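5-carboxymethyl-2-hydroxymuconate semialdehyde dehydrogenase (Thermus thermophilus, PDB 2D4E) probably catalyses the NAD-dependent oxidation of 5-carboxymethyl-2-hydroxymuconate semialdehyde to the corresponding acid, as a member of the aldehyde dehydrogenase family. Local coordinates at residues C[12-15]-C[16-20]. Residues are numbered along the deposited sequence; the frame is centred on the assembly and turned at random.
Sequences WETI and EEVRR
Trp12 and Glu16, one helical turn apart, meet where the carboxylate of Glu16 reaches the pyrrole edge of the indole. OE2 of Glu16 comes in at that edge, near the ring plane and 3.4 Å from NE1 of Trp12, while the carboxylate carbon CD of Glu16 sits 3.5 Å from CD1 of the ring. The carboxylate plane is turned 64° from that of the indole. Glu16 gets there with CG anti to its own carbonyl carbon (chi1 -53°) and CD carried on by an extended chi2; CG thereby passes 3.3 Å from the carbonyl O of Trp12. CD1 of Ile15 lies over one face of the same indole, 3.6 Å from its plane and nearer the ring's margin than its centre.

A second pair, Thr14 and Val18, touches more lightly through methyls, CG2 to CG2 at 4.2 Å. With OG1 of Thr14 beside the backbone N (chi1 -63°), its CG2 methyl stands anti to that N; OG1 shares a hydrogen bond with OG of Ser11, just before the helix. Glu17 lays its aliphatic part over the preceding turn, CG 3.3 Å from O of Glu13.

Beneath these side chains runs a ladder of i to i+4 bonds from Glu16, Glu17, Val18 and Arg19 N to the carbonyls of Trp12, Glu13, Thr14 and Ile15, the Val18 N to Thr14 O bond being 2.9 Å long. Ile15 and Val18 pack on Val108 of helix 103-114, and Arg19 forms a salt bridge with Asp48, whereas Glu13 pairs with Arg2. The i/i+4 spacing is that of the first turns of an amphipathic alpha-helix, here the N-terminal helix 12-24 laid against helix 103-114 of an aldehyde dehydrogenase fold.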
ATOM      1  N   TRP C  12     -18.119  17.901 -42.812  1.00 29.45           N
ATOM      2  CA  TRP C  12     -18.907  19.108 -42.637  1.00 30.23           C
ATOM      3  C   TRP C  12     -20.395  18.760 -42.590  1.00 29.40           C
ATOM      4  O   TRP C  12     -21.174  19.439 -41.923  1.00 28.76           O
ATOM      5  CB  TRP C  12     -18.624  20.115 -43.762  1.00 32.74           C
ATOM      6  CG  TRP C  12     -19.028  21.506 -43.381  1.00 32.47           C
ATOM      7  CD1 TRP C  12     -20.225  22.115 -43.638  1.00 34.71           C
ATOM      8  CD2 TRP C  12     -18.283  22.416 -42.561  1.00 27.38           C
ATOM      9  NE1 TRP C  12     -20.272  23.346 -43.022  1.00 31.13           N
ATOM     10  CE2 TRP C  12     -19.094  23.554 -42.352  1.00 30.19           C
ATOM     11  CE3 TRP C  12     -17.008  22.376 -41.975  1.00 27.10           C
ATOM     12  CZ2 TRP C  12     -18.673  24.647 -41.581  1.00 31.99           C
ATOM     13  CZ3 TRP C  12     -16.589  23.465 -41.206  1.00 29.06           C
ATOM     14  CH2 TRP C  12     -17.421  24.583 -41.018  1.00 29.44           C
ATOM     15  N   GLU C  13     -20.782  17.693 -43.289  1.00 28.59           N
ATOM     16  CA  GLU C  13     -22.177  17.258 -43.311  1.00 31.33           C
ATOM     17  C   GLU C  13     -22.648  16.917 -41.899  1.00 29.12           C
ATOM     18  O   GLU C  13     -23.757  17.279 -41.501  1.00 29.07           O
ATOM     19  CB  GLU C  13     -22.351  16.035 -44.223  1.00 39.09           C
ATOM     20  CG  GLU C  13     -22.232  16.321 -45.722  1.00 43.81           C
ATOM     21  CD  GLU C  13     -20.853  16.817 -46.136  1.00 52.79           C
ATOM     22  OE1 GLU C  13     -19.851  16.140 -45.815  1.00 53.63           O
ATOM     23  OE2 GLU C  13     -20.773  17.882 -46.792  1.00 56.42           O
ATOM     24  N   THR C  14     -21.800  16.216 -41.150  1.00 26.93           N
ATOM     25  CA  THR C  14     -22.104  15.839 -39.773  1.00 28.61           C
ATOM     26  C   THR C  14     -22.299  17.094 -38.925  1.00 26.59           C
ATOM     27  O   THR C  14     -23.251  17.193 -38.150  1.00 26.71           O
ATOM     28  CB  THR C  14     -20.957  15.015 -39.156  1.00 28.52           C
ATOM     29  OG1 THR C  14     -20.814  13.790 -39.879  1.00 32.97           O
ATOM     30  CG2 THR C  14     -21.235  14.711 -37.690  1.00 31.97           C
ATOM     31  N   ILE C  15     -21.387  18.049 -39.078  1.00 26.84           N
ATOM     32  CA  ILE C  15     -21.454  19.305 -38.332  1.00 28.00           C
ATOM     33  C   ILE C  15     -22.810  19.987 -38.493  1.00 29.90           C
ATOM     34  O   ILE C  15     -23.424  20.400 -37.511  1.00 28.51           O
ATOM     35  CB  ILE C  15     -20.338  20.278 -38.790  1.00 27.82           C
ATOM     36  CG1 ILE C  15     -18.980  19.748 -38.332  1.00 22.34           C
ATOM     37  CG2 ILE C  15     -20.585  21.679 -38.238  1.00 21.88           C
ATOM     38  CD1 ILE C  15     -17.809  20.555 -38.838  1.00 32.05           C
ATOM     39  N   GLU C  16     -23.281  20.092 -39.734  1.00 30.35           N
ATOM     40  CA  GLU C  16     -24.561  20.734 -40.003  1.00 28.31           C
ATOM     41  C   GLU C  16     -25.731  19.907 -39.474  1.00 23.12           C
ATOM     42  O   GLU C  16     -26.747  20.457 -39.058  1.00 28.27           O
ATOM     43  CB  GLU C  16     -24.707  20.989 -41.506  1.00 33.79           C
ATOM     44  CG  GLU C  16     -23.524  21.754 -42.086  1.00 42.34           C
ATOM     45  CD  GLU C  16     -23.711  22.145 -43.541  1.00 54.55           C
ATOM     46  OE1 GLU C  16     -24.005  21.253 -44.370  1.00 54.41           O
ATOM     47  OE2 GLU C  16     -23.554  23.348 -43.854  1.00 56.66           O
ATOM     48  N   GLU C  17     -25.583  18.587 -39.479  1.00 25.54           N
ATOM     49  CA  GLU C  17     -26.628  17.702 -38.970  1.00 29.09           C
ATOM     50  C   GLU C  17     -26.804  17.909 -37.469  1.00 26.78           C
ATOM     51  O   GLU C  17     -27.924  18.046 -36.977  1.00 26.32           O
ATOM     52  CB  GLU C  17     -26.272  16.236 -39.240  1.00 32.36           C
ATOM     53  CG  GLU C  17     -26.524  15.772 -40.669  1.00 48.79           C
ATOM     54  CD  GLU C  17     -25.993  14.368 -40.935  1.00 55.95           C
ATOM     55  OE1 GLU C  17     -26.111  13.499 -40.038  1.00 58.54           O
ATOM     56  OE2 GLU C  17     -25.468  14.130 -42.045  1.00 58.15           O
ATOM     57  N   VAL C  18     -25.685  17.924 -36.748  1.00 26.65           N
ATOM     58  CA  VAL C  18     -25.699  18.118 -35.302  1.00 25.60           C
ATOM     59  C   VAL C  18     -26.331  19.463 -34.970  1.00 26.59           C
ATOM     60  O   VAL C  18     -27.214  19.551 -34.115  1.00 28.85           O
ATOM     61  CB  VAL C  18     -24.264  18.081 -34.716  1.00 27.17           C
ATOM     62  CG1 VAL C  18     -24.282  18.459 -33.247  1.00 22.91           C
ATOM     63  CG2 VAL C  18     -23.666  16.690 -34.897  1.00 24.76           C
ATOM     64  N   ARG C  19     -25.884  20.506 -35.659  1.00 23.66           N
ATOM     65  CA  ARG C  19     -26.413  21.842 -35.426  1.00 26.01           C
ATOM     66  C   ARG C  19     -27.930  21.850 -35.567  1.00 27.01           C
ATOM     67  O   ARG C  19     -28.641  22.470 -34.774  1.00 28.75           O
ATOM     68  CB  ARG C  19     -25.796  22.841 -36.414  1.00 25.98           C
ATOM     69  CG  ARG C  19     -26.220  24.286 -36.172  1.00 30.14           C
ATOM     70  CD  ARG C  19     -25.682  25.229 -37.240  1.00 33.74           C
ATOM     71  NE  ARG C  19     -24.242  25.464 -37.145  1.00 31.13           N
ATOM     72  CZ  ARG C  19     -23.664  26.203 -36.201  1.00 37.23           C
ATOM     73  NH1 ARG C  19     -24.398  26.782 -35.258  1.00 28.39           N
ATOM     74  NH2 ARG C  19     -22.349  26.380 -36.212  1.00 35.78           N
ATOM     75  N   ARG C  20     -28.419  21.144 -36.578  1.00 29.56           N
ATOM     76  CA  ARG C  20     -29.847  21.077 -36.845  1.00 28.72           C
ATOM     77  C   ARG C  20     -30.631  20.311 -35.777  1.00 27.31           C
ATOM     78  O   ARG C  20     -31.731  20.714 -35.408  1.00 23.84           O
ATOM     79  CB  ARG C  20     -30.074  20.467 -38.232  1.00 34.27           C
ATOM     80  CG  ARG C  20     -31.525  20.359 -38.650  1.00 43.14           C
ATOM     81  CD  ARG C  20     -31.657  20.269 -40.170  1.00 51.85           C
ATOM     82  NE  ARG C  20     -30.696  19.343 -40.773  1.00 56.58           N
ATOM     83  CZ  ARG C  20     -29.692  19.715 -41.566  1.00 57.61           C
ATOM     84  NH1 ARG C  20     -29.511  21.000 -41.855  1.00 52.78           N
ATOM     85  NH2 ARG C  20     -28.869  18.804 -42.077  1.00 51.70           N
TER